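Toxin protein (Yersinia entomophaga, PDB 6AQK) is a toxin domain that probably acts as an ADP-ribosyltransferase, transferring ADP-ribose onto target molecules. Local coordinates at residues 135-141 with 190-196; 162-168 with 221-227. All blocks are in the same frame, centred on the assembly; numbering follows the deposited sequence.

Contact 1: residues 135-141 with 190-196. With PT (platinum (II) ion), chain C.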
ATOM      1  N   MET A 135     -18.915   3.547  -3.360  1.00 40.28           N
ATOM      2  CA  MET A 135     -18.079   4.783  -3.303  1.00 41.01           C
ATOM      3  C   MET A 135     -17.674   5.240  -4.679  1.00 34.59           C
ATOM      4  O   MET A 135     -17.708   4.485  -5.656  1.00 34.18           O
ATOM      5  CB  MET A 135     -16.787   4.501  -2.496  1.00 44.76           C
ATOM      6  CG  MET A 135     -17.028   3.880  -1.119  1.00 52.42           C
ATOM      7  SD  MET A 135     -17.202   5.043   0.232  1.00 54.04           S
ATOM      8  CE  MET A 135     -15.375   5.233   0.405  1.00 44.10           C
ATOM      9  N   ASP A 136     -17.123   6.438  -4.766  1.00 36.31           N
ATOM     10  CA  ASP A 136     -16.530   6.830  -5.995  1.00 36.85           C
ATOM     11  C   ASP A 136     -15.351   7.729  -5.770  1.00 46.28           C
ATOM     12  O   ASP A 136     -15.219   8.782  -6.411  1.00 49.25           O
ATOM     13  CB  ASP A 136     -17.598   7.540  -6.835  1.00 51.81           C
ATOM     14  CG  ASP A 136     -17.282   7.476  -8.257  1.00 54.66           C
ATOM     15  OD1 ASP A 136     -17.405   6.362  -8.806  1.00 78.08           O
ATOM     16  OD2 ASP A 136     -16.847   8.487  -8.824  1.00 68.61           O
ATOM     17  N   LEU A 137     -14.426   7.278  -4.939  1.00 37.27           N
ATOM     18  CA  LEU A 137     -13.472   8.194  -4.371  1.00 35.33           C
ATOM     19  C   LEU A 137     -12.120   7.945  -5.063  1.00 37.40           C
ATOM     20  O   LEU A 137     -11.600   6.814  -5.067  1.00 33.13           O
ATOM     21  CB  LEU A 137     -13.446   7.991  -2.848  1.00 36.42           C
ATOM     22  CG  LEU A 137     -12.400   8.766  -2.051  1.00 36.37           C
ATOM     23  CD1 LEU A 137     -12.740  10.227  -2.088  1.00 37.53           C
ATOM     24  CD2 LEU A 137     -12.224   8.270  -0.621  1.00 44.67           C
ATOM     25  N   GLU A 138     -11.540   9.003  -5.640  1.00 34.36           N
ATOM     26  CA  GLU A 138     -10.218   8.916  -6.219  1.00 36.07           C
ATOM     27  C   GLU A 138      -9.181   9.347  -5.182  1.00 37.70           C
ATOM     28  O   GLU A 138      -9.334  10.380  -4.508  1.00 35.65           O
ATOM     29  CB  GLU A 138     -10.100   9.718  -7.512  1.00 40.59           C
ATOM     30  CG  GLU A 138      -8.688   9.704  -8.102  1.00 43.29           C
ATOM     31  CD  GLU A 138      -8.576  10.268  -9.500  1.00 53.55           C
ATOM     32  OE1 GLU A 138      -9.508  10.051 -10.311  1.00 59.03           O
ATOM     33  OE2 GLU A 138      -7.530  10.899  -9.794  1.00 57.43           O
ATOM     34  N   ILE A 139      -8.133   8.531  -5.035  1.00 32.21           N
ATOM     35  CA  ILE A 139      -7.063   8.839  -4.114  1.00 33.02           C
ATOM     36  C   ILE A 139      -5.709   8.631  -4.818  1.00 33.94           C
ATOM     37  O   ILE A 139      -5.598   7.869  -5.796  1.00 31.91           O
ATOM     38  CB  ILE A 139      -7.147   8.007  -2.800  1.00 41.47           C
ATOM     39  CG1 ILE A 139      -6.903   6.547  -3.014  1.00 42.61           C
ATOM     40  CG2 ILE A 139      -8.489   8.153  -2.056  1.00 42.88           C
ATOM     41  CD1 ILE A 139      -6.468   5.852  -1.733  1.00 49.25           C
ATOM     42  N   LYS A 140      -4.692   9.326  -4.318  1.00 32.99           N
ATOM     43  CA  LYS A 140      -3.319   9.084  -4.685  1.00 38.61           C
ATOM     44  C   LYS A 140      -2.693   8.290  -3.533  1.00 35.76           C
ATOM     45  O   LYS A 140      -2.729   8.721  -2.424  1.00 32.42           O
ATOM     46  CB  LYS A 140      -2.529  10.404  -4.824  1.00 46.02           C
ATOM     47  CG  LYS A 140      -2.867  11.290  -5.991  1.00 51.15           C
ATOM     48  CD  LYS A 140      -1.918  12.511  -5.997  1.00 55.75           C
ATOM     49  CE  LYS A 140      -2.280  13.517  -7.095  1.00 66.05           C
ATOM     50  NZ  LYS A 140      -2.652  12.849  -8.394  1.00 71.02           N
ATOM     51  N   SER A 141      -2.082   7.157  -3.818  1.00 32.35           N
ATOM     52  CA  SER A 141      -1.753   6.220  -2.776  1.00 33.00           C
ATOM     53  C   SER A 141      -0.549   6.831  -2.047  1.00 30.39           C
ATOM     54  O   SER A 141       0.365   7.387  -2.688  1.00 28.87           O
ATOM     55  CB  SER A 141      -1.408   4.877  -3.370  1.00 31.32           C
ATOM     56  OG  SER A 141      -0.876   4.067  -2.360  1.00 34.26           O
ATOM     57  N   TYR A 190       2.041   7.624  -5.002  1.00 27.78           N
ATOM     58  CA  TYR A 190       1.021   8.487  -5.661  1.00 29.06           C
ATOM     59  C   TYR A 190       0.227   7.820  -6.761  1.00 30.02           C
ATOM     60  O   TYR A 190      -0.549   8.479  -7.442  1.00 30.25           O
ATOM     61  CB  TYR A 190       1.539   9.863  -6.122  1.00 28.45           C
ATOM     62  CG  TYR A 190       2.526  10.508  -5.163  1.00 29.22           C
ATOM     63  CD1 TYR A 190       2.218  10.705  -3.826  1.00 32.91           C
ATOM     64  CD2 TYR A 190       3.749  11.008  -5.629  1.00 34.08           C
ATOM     65  CE1 TYR A 190       3.112  11.296  -2.938  1.00 33.35           C
ATOM     66  CE2 TYR A 190       4.667  11.601  -4.731  1.00 35.64           C
ATOM     67  CZ  TYR A 190       4.341  11.771  -3.412  1.00 31.63           C
ATOM     68  OH  TYR A 190       5.215  12.378  -2.535  1.00 35.49           O
ATOM     69  N   ASN A 191       0.308   6.493  -6.870  1.00 32.44           N
ATOM     70  CA  ASN A 191      -0.532   5.755  -7.789  1.00 29.61           C
ATOM     71  C   ASN A 191      -1.984   6.172  -7.595  1.00 28.68           C
ATOM     72  O   ASN A 191      -2.463   6.261  -6.459  1.00 30.23           O
ATOM     73  CB  ASN A 191      -0.364   4.266  -7.512  1.00 32.25           C
ATOM     74  CG  ASN A 191      -1.214   3.405  -8.397  1.00 29.77           C
ATOM     75  OD1 ASN A 191      -1.060   3.471  -9.599  1.00 29.54           O
ATOM     76  ND2 ASN A 191      -2.107   2.594  -7.798  1.00 28.67           N
ATOM     77  N   ARG A 192      -2.673   6.392  -8.709  1.00 30.47           N
ATOM     78  CA  ARG A 192      -4.070   6.766  -8.688  1.00 29.17           C
ATOM     79  C   ARG A 192      -4.960   5.564  -8.650  1.00 27.68           C
ATOM     80  O   ARG A 192      -4.833   4.665  -9.473  1.00 30.81           O
ATOM     81  CB  ARG A 192      -4.413   7.635  -9.935  1.00 34.21           C
ATOM     82  CG  ARG A 192      -3.780   9.027  -9.837  1.00 43.42           C
ATOM     83  CD  ARG A 192      -4.058   9.991 -10.990  1.00 47.11           C
ATOM     84  NE  ARG A 192      -4.489   9.297 -12.192  1.00 55.43           N
ATOM     85  CZ  ARG A 192      -5.713   9.329 -12.743  1.00 60.84           C
ATOM     86  NH1 ARG A 192      -5.931   8.637 -13.846  1.00 59.95           N
ATOM     87  NH2 ARG A 192      -6.717  10.058 -12.240  1.00 67.96           N
ATOM     88  N   MET A 193      -5.899   5.594  -7.728  1.00 29.12           N
ATOM     89  CA  MET A 193      -6.918   4.551  -7.620  1.00 31.65           C
ATOM     90  C   MET A 193      -8.296   5.174  -7.350  1.00 27.41           C
ATOM     91  O   MET A 193      -8.418   6.272  -6.808  1.00 31.99           O
ATOM     92  CB  MET A 193      -6.559   3.539  -6.557  1.00 33.51           C
ATOM     93  CG  MET A 193      -6.550   4.019  -5.132  1.00 39.24           C
ATOM     94  SD  MET A 193      -6.241   2.689  -3.895  1.00 40.40           S
ATOM     95  CE  MET A 193      -4.629   2.167  -4.412  1.00 32.16           C
ATOM     96  N   LYS A 194      -9.321   4.437  -7.724  1.00 29.48           N
ATOM     97  CA  LYS A 194     -10.702   4.837  -7.514  1.00 30.22           C
ATOM     98  C   LYS A 194     -11.342   3.801  -6.614  1.00 26.59           C
ATOM     99  O   LYS A 194     -11.377   2.660  -7.022  1.00 28.15           O
ATOM    100  CB  LYS A 194     -11.400   4.913  -8.858  1.00 34.76           C
ATOM    101  CG  LYS A 194     -12.859   5.317  -8.791  1.00 43.19           C
ATOM    102  CD  LYS A 194     -13.375   5.130 -10.208  1.00 51.74           C
ATOM    103  CE  LYS A 194     -14.884   5.213 -10.350  1.00 64.32           C
ATOM    104  NZ  LYS A 194     -15.261   6.650 -10.413  1.00 72.10           N
ATOM    105  N   ILE A 195     -11.712   4.198  -5.402  1.00 27.72           N
ATOM    106  CA  ILE A 195     -12.381   3.306  -4.465  1.00 30.25           C
ATOM    107  C   ILE A 195     -13.816   3.205  -4.978  1.00 32.94           C
ATOM    108  O   ILE A 195     -14.516   4.241  -5.099  1.00 32.62           O
ATOM    109  CB  ILE A 195     -12.407   3.827  -3.036  1.00 33.18           C
ATOM    110  CG1 ILE A 195     -10.991   4.248  -2.560  1.00 33.84           C
ATOM    111  CG2 ILE A 195     -13.031   2.769  -2.088  1.00 32.12           C
ATOM    112  CD1 ILE A 195      -9.942   3.181  -2.712  1.00 30.38           C
ATOM    113  N   THR A 196     -14.259   1.978  -5.242  1.00 32.81           N
ATOM    114  CA  THR A 196     -15.622   1.797  -5.676  1.00 32.78           C
ATOM    115  C   THR A 196     -16.563   1.181  -4.678  1.00 35.13           C
ATOM    116  O   THR A 196     -17.789   1.358  -4.809  1.00 32.30           O
ATOM    117  CB  THR A 196     -15.702   1.011  -6.983  1.00 34.59           C
ATOM    118  OG1 THR A 196     -15.225  -0.313  -6.759  1.00 33.64           O
ATOM    119  CG2 THR A 196     -14.773   1.665  -8.009  1.00 36.96           C
TER
HETATM  120 PT    PT C1002     -17.065   7.103   0.076  0.78 79.86          PT

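Contact 2: residues 162-168 with 221-227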
ATOM      1  N   MET A 162      -8.805  -6.769   3.189  1.00 29.60           N
ATOM      2  CA  MET A 162      -8.271  -7.163   1.907  1.00 29.22           C
ATOM      3  C   MET A 162      -8.736  -6.164   0.849  1.00 28.90           C
ATOM      4  O   MET A 162      -9.916  -5.833   0.763  1.00 25.83           O
ATOM      5  CB  MET A 162      -8.692  -8.563   1.468  1.00 28.07           C
ATOM      6  CG  MET A 162      -7.973  -9.043   0.217  1.00 29.79           C
ATOM      7  SD  MET A 162      -8.629 -10.590  -0.538  1.00 31.07           S
ATOM      8  CE  MET A 162      -9.953  -9.853  -1.441  1.00 30.18           C
ATOM      9  N   TRP A 163      -7.818  -5.707   0.022  1.00 27.03           N
ATOM     10  CA  TRP A 163      -8.172  -4.971  -1.158  1.00 28.25           C
ATOM     11  C   TRP A 163      -8.289  -5.901  -2.362  1.00 26.59           C
ATOM     12  O   TRP A 163      -7.501  -6.806  -2.540  1.00 27.85           O
ATOM     13  CB  TRP A 163      -7.081  -3.964  -1.501  1.00 29.52           C
ATOM     14  CG  TRP A 163      -6.581  -3.034  -0.444  1.00 25.47           C
ATOM     15  CD1 TRP A 163      -5.814  -3.341   0.639  1.00 27.96           C
ATOM     16  CD2 TRP A 163      -6.723  -1.563  -0.425  1.00 26.74           C
ATOM     17  NE1 TRP A 163      -5.474  -2.199   1.337  1.00 26.47           N
ATOM     18  CE2 TRP A 163      -6.004  -1.099   0.709  1.00 27.40           C
ATOM     19  CE3 TRP A 163      -7.382  -0.628  -1.224  1.00 25.71           C
ATOM     20  CZ2 TRP A 163      -5.900   0.249   1.019  1.00 28.12           C
ATOM     21  CZ3 TRP A 163      -7.256   0.710  -0.923  1.00 26.66           C
ATOM     22  CH2 TRP A 163      -6.550   1.131   0.220  1.00 27.86           C
ATOM     23  N   HIS A 164      -9.265  -5.624  -3.210  1.00 29.99           N
ATOM     24  CA  HIS A 164      -9.424  -6.333  -4.461  1.00 29.28           C
ATOM     25  C   HIS A 164      -9.351  -5.284  -5.532  1.00 30.22           C
ATOM     26  O   HIS A 164     -10.266  -4.467  -5.685  1.00 28.93           O
ATOM     27  CB  HIS A 164     -10.770  -7.048  -4.503  1.00 33.53           C
ATOM     28  CG  HIS A 164     -10.995  -7.804  -5.763  1.00 33.42           C
ATOM     29  ND1 HIS A 164     -12.203  -8.370  -6.075  1.00 35.32           N
ATOM     30  CD2 HIS A 164     -10.165  -8.071  -6.800  1.00 35.48           C
ATOM     31  CE1 HIS A 164     -12.106  -8.986  -7.241  1.00 39.20           C
ATOM     32  NE2 HIS A 164     -10.874  -8.826  -7.697  1.00 39.10           N
ATOM     33  N   PHE A 165      -8.235  -5.320  -6.250  1.00 31.53           N
ATOM     34  CA  PHE A 165      -7.896  -4.358  -7.292  1.00 29.91           C
ATOM     35  C   PHE A 165      -8.267  -4.871  -8.662  1.00 32.56           C
ATOM     36  O   PHE A 165      -7.907  -5.973  -9.052  1.00 32.24           O
ATOM     37  CB  PHE A 165      -6.433  -4.080  -7.250  1.00 28.83           C
ATOM     38  CG  PHE A 165      -6.025  -3.294  -6.021  1.00 28.54           C
ATOM     39  CD1 PHE A 165      -6.543  -2.027  -5.771  1.00 30.81           C
ATOM     40  CD2 PHE A 165      -5.115  -3.817  -5.135  1.00 26.91           C
ATOM     41  CE1 PHE A 165      -6.211  -1.329  -4.621  1.00 28.22           C
ATOM     42  CE2 PHE A 165      -4.811  -3.143  -3.996  1.00 25.41           C
ATOM     43  CZ  PHE A 165      -5.299  -1.913  -3.756  1.00 28.27           C
ATOM     44  N   ASP A 166      -9.045  -4.051  -9.341  1.00 33.75           N
ATOM     45  CA  ASP A 166      -9.287  -4.181 -10.789  1.00 32.21           C
ATOM     46  C   ASP A 166      -8.271  -3.310 -11.531  1.00 32.02           C
ATOM     47  O   ASP A 166      -8.257  -2.091 -11.374  1.00 35.31           O
ATOM     48  CB  ASP A 166     -10.741  -3.745 -11.056  1.00 39.60           C
ATOM     49  CG  ASP A 166     -11.111  -3.743 -12.516  1.00 54.50           C
ATOM     50  OD1 ASP A 166     -10.391  -4.354 -13.328  1.00 62.98           O
ATOM     51  OD2 ASP A 166     -12.161  -3.133 -12.848  1.00 61.46           O
ATOM     52  N   LEU A 167      -7.436  -3.949 -12.337  1.00 32.13           N
ATOM     53  CA  LEU A 167      -6.374  -3.212 -13.044  1.00 32.88           C
ATOM     54  C   LEU A 167      -6.894  -2.696 -14.385  1.00 35.77           C
ATOM     55  O   LEU A 167      -7.156  -3.464 -15.227  1.00 39.60           O
ATOM     56  CB  LEU A 167      -5.169  -4.092 -13.215  1.00 31.66           C
ATOM     57  CG  LEU A 167      -4.191  -4.085 -12.054  1.00 37.87           C
ATOM     58  CD1 LEU A 167      -4.800  -4.122 -10.676  1.00 38.05           C
ATOM     59  CD2 LEU A 167      -3.136  -5.166 -12.246  1.00 37.37           C
ATOM     60  N   GLU A 168      -6.984  -1.388 -14.575  1.00 35.28           N
ATOM     61  CA  GLU A 168      -7.498  -0.848 -15.878  1.00 36.61           C
ATOM     62  C   GLU A 168      -6.305  -0.871 -16.852  1.00 38.75           C
ATOM     63  O   GLU A 168      -5.164  -0.682 -16.423  1.00 34.12           O
ATOM     64  CB  GLU A 168      -7.967   0.571 -15.740  1.00 40.42           C
ATOM     65  CG  GLU A 168      -9.276   0.723 -14.959  1.00 46.99           C
ATOM     66  CD  GLU A 168      -9.822   2.160 -14.995  1.00 50.25           C
ATOM     67  OE1 GLU A 168      -9.148   3.128 -15.473  1.00 54.03           O
ATOM     68  OE2 GLU A 168     -10.957   2.327 -14.514  1.00 60.62           O
ATOM     69  N   ILE A 221     -13.458  -5.650   2.980  1.00 27.90           N
ATOM     70  CA  ILE A 221     -12.997  -5.662   1.608  1.00 31.28           C
ATOM     71  C   ILE A 221     -13.085  -4.279   1.002  1.00 32.50           C
ATOM     72  O   ILE A 221     -14.143  -3.615   1.027  1.00 33.12           O
ATOM     73  CB  ILE A 221     -13.792  -6.639   0.717  1.00 32.76           C
ATOM     74  CG1 ILE A 221     -13.922  -8.036   1.402  1.00 29.20           C
ATOM     75  CG2 ILE A 221     -13.133  -6.719  -0.676  1.00 32.33           C
ATOM     76  CD1 ILE A 221     -12.622  -8.835   1.629  1.00 30.11           C
ATOM     77  N   ILE A 222     -11.964  -3.830   0.485  1.00 27.46           N
ATOM     78  CA  ILE A 222     -11.933  -2.590  -0.290  1.00 29.44           C
ATOM     79  C   ILE A 222     -11.811  -2.974  -1.755  1.00 26.47           C
ATOM     80  O   ILE A 222     -10.837  -3.512  -2.158  1.00 26.39           O
ATOM     81  CB  ILE A 222     -10.788  -1.673   0.119  1.00 27.65           C
ATOM     82  CG1 ILE A 222     -10.784  -1.440   1.641  1.00 29.15           C
ATOM     83  CG2 ILE A 222     -10.888  -0.401  -0.677  1.00 28.15           C
ATOM     84  CD1 ILE A 222      -9.508  -0.744   2.098  1.00 29.67           C
ATOM     85  N   LYS A 223     -12.815  -2.648  -2.571  1.00 24.79           N
ATOM     86  CA  LYS A 223     -12.736  -2.771  -4.012  1.00 26.65           C
ATOM     87  C   LYS A 223     -12.323  -1.422  -4.607  1.00 29.44           C
ATOM     88  O   LYS A 223     -12.920  -0.397  -4.315  1.00 31.23           O
ATOM     89  CB  LYS A 223     -14.104  -3.144  -4.594  1.00 29.48           C
ATOM     90  CG  LYS A 223     -14.565  -4.490  -4.052  1.00 30.75           C
ATOM     91  CD  LYS A 223     -15.748  -5.099  -4.796  1.00 38.53           C
ATOM     92  CE  LYS A 223     -15.397  -5.587  -6.194  1.00 44.90           C
ATOM     93  NZ  LYS A 223     -16.699  -5.908  -6.883  1.00 51.62           N
ATOM     94  N   ALA A 224     -11.331  -1.474  -5.482  1.00 28.88           N
ATOM     95  CA  ALA A 224     -10.775  -0.310  -6.119  1.00 30.98           C
ATOM     96  C   ALA A 224     -10.245  -0.622  -7.495  1.00 29.36           C
ATOM     97  O   ALA A 224      -9.893  -1.763  -7.803  1.00 32.34           O
ATOM     98  CB  ALA A 224      -9.658   0.249  -5.262  1.00 32.90           C
ATOM     99  N   ARG A 225     -10.157   0.417  -8.334  1.00 29.55           N
ATOM    100  CA  ARG A 225      -9.629   0.323  -9.662  1.00 33.74           C
ATOM    101  C   ARG A 225      -8.338   1.004  -9.712  1.00 30.63           C
ATOM    102  O   ARG A 225      -8.219   2.103  -9.175  1.00 30.14           O
ATOM    103  CB  ARG A 225     -10.561   1.009 -10.653  1.00 36.41           C
ATOM    104  CG  ARG A 225     -12.015   0.600 -10.500  1.00 44.95           C
ATOM    105  CD  ARG A 225     -12.974   1.345 -11.465  1.00 55.80           C
ATOM    106  NE  ARG A 225     -12.656   1.169 -12.881  1.00 65.78           N
ATOM    107  CZ  ARG A 225     -12.836   0.050 -13.593  1.00 72.70           C
ATOM    108  NH1 ARG A 225     -13.319  -1.052 -13.034  1.00 78.94           N
ATOM    109  NH2 ARG A 225     -12.513   0.026 -14.887  1.00 77.28           N
ATOM    110  N   MET A 226      -7.342   0.347 -10.305  1.00 29.93           N
ATOM    111  CA  MET A 226      -6.019   1.013 -10.486  1.00 31.27           C
ATOM    112  C   MET A 226      -6.103   1.753 -11.841  1.00 31.76           C
ATOM    113  O   MET A 226      -6.425   1.161 -12.825  1.00 30.93           O
ATOM    114  CB  MET A 226      -4.915  -0.019 -10.465  1.00 30.02           C
ATOM    115  CG  MET A 226      -4.857  -0.801  -9.158  1.00 29.47           C
ATOM    116  SD  MET A 226      -4.509   0.316  -7.785  1.00 30.65           S
ATOM    117  CE  MET A 226      -3.357  -0.635  -6.785  1.00 29.19           C
ATOM    118  N   LEU A 227      -5.861   3.043 -11.827  1.00 31.15           N
ATOM    119  CA  LEU A 227      -6.120   3.926 -12.988  1.00 33.14           C
ATOM    120  C   LEU A 227      -4.847   4.135 -13.780  1.00 38.25           C
ATOM    121  O   LEU A 227      -3.749   3.961 -13.225  1.00 33.81           O
ATOM    122  CB  LEU A 227      -6.607   5.299 -12.508  1.00 32.98           C
ATOM    123  CG  LEU A 227      -7.833   5.302 -11.560  1.00 34.52           C
ATOM    124  CD1 LEU A 227      -8.241   6.694 -11.076  1.00 33.92           C
ATOM    125  CD2 LEU A 227      -8.983   4.593 -12.235  1.00 35.46           C
TER

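Contact 1: residues 135-141 with 190-196
Leu-137 faces Ile-195 and Ile-139 faces Met-193 as hydrogen-bonded pairs of antiparallel strands 135-140 and 192-196, whose axes approach to 4.4 Å at 160°. Each of these pairs exchanges two main-chain bonds, and Met-135 N extends the ladder to Thr-196 O. At the opposite end Ser-141 N reaches Asn-191 O (2.8 Å), while Ser-141 O receives the N-H of Tyr-190, so the pairing continues past the regular strands into the flanking loop residues.

Side chains alternate between two faces. On the face of Glu-138, Lys-140, Arg-192 and Lys-194, charged groups meet diagonally. The Lys-194 chain runs extended to its last bend, where NZ meets Asp-136 OD1 at 2.7 Å on the syn side of the carboxylate but out of its plane; its second bond, to OD2, is weak. Glu-138 OE2 takes Arg-192 NH2 at 2.7 Å from above the carboxylate plane. The carboxylate and guanidinium planes are turned 68° to each other, in keeping with a bridge through one oxygen, not a flat side-on pair.

Strand 131-140 is an outermost strand of the mixed five-stranded sheet, and strand 192-200 lies inward of it, bonded on its other side to strand 220-226. The face of Leu-137, Ile-139, Met-193 and Ile-195 is apolar; Met-193 and Ile-195 are buried, the other two partly exposed. Ile-139 CG1 is pressed to 3.3 Å from Met-193 CG; each sits between its backbone N and carbonyl carbon (chi1 67° in both), and the side chains point the same way. Trp-116 of helix 115-124 packs on Met-135, Leu-137 and Ile-195, and Trp-163 on Met-193 and Ile-195. Beyond the Met-135 CB contact with Ile-195 CG2, the bent Met-135 chain offers SD to a platinum ion at 2.1 Å.

Contact 2: residues 162-168 with 221-227
Met-226 lays its methyl CE over the centre of the Phe-165 ring, 3.6 Å from the centroid, while its sulfur approaches the same ring obliquely, a Met-aromatic contact. Ile-222 does likewise to Trp-163: CD1 stands 3.7 Å from the six-membered ring centroid, almost on the ring normal, and CG2 touches CE3. Ala-224 CB adds a smaller contact to Phe-165 CE1, and Leu-167 CD1 rests against Met-226 CG.

Beneath these side chains, strands 162-167 and 221-226, their axes 28° apart, belong to the second and third strands of the five-stranded mixed sheet, its one parallel pair. Six main-chain bonds alternate in direction from Met-162 O to Ile-222 N through to Glu-168 N to Met-226 O (3.1 Å).

On the face of Asp-166 and Arg-225, the arginine chain, bent at chi3 (58°), brings NE to the anti lone pair of OE2 of Glu-168, just past the strand end, at 2.6 Å; NH2 adds a weak bond to the same oxygen. Asp-166 joins this salt-bridge network beside NH1, though the exact placement there is doubtful. Farther out, Asp-106 holds Trp-163 NE1, Met-193 packs on Trp-163 and Phe-165, and His-164 stacks on Phe-103, with ND1 hydrogen-bonded to Tyr-207 OH and NE2 to Glu-101 OE2.

Overall arrangement
Contacts 1 and 2 belong to one sheet, in which strands 192-200 and 220-226 are neighbours; their centres are 9 Å apart. The seam between them is probably bonded from Lys-194 O to Arg-225 N (2.9 Å) and from Thr-196 N to Lys-223 O. Along the chain the segments alternate, 135-141, 162-168, 190-196, 221-227, and each pair is joined across about fifty residues. Asn-191 ND2 also packs against Met-226 SD at 3.3 Å. Contact 1 binds a platinum ion through Met-135, whereas in contact 2 the His-164 side chain lies about 6 Å from another. The platinum ions are probably additives of crystal preparation, and by themselves they do not locate the active site.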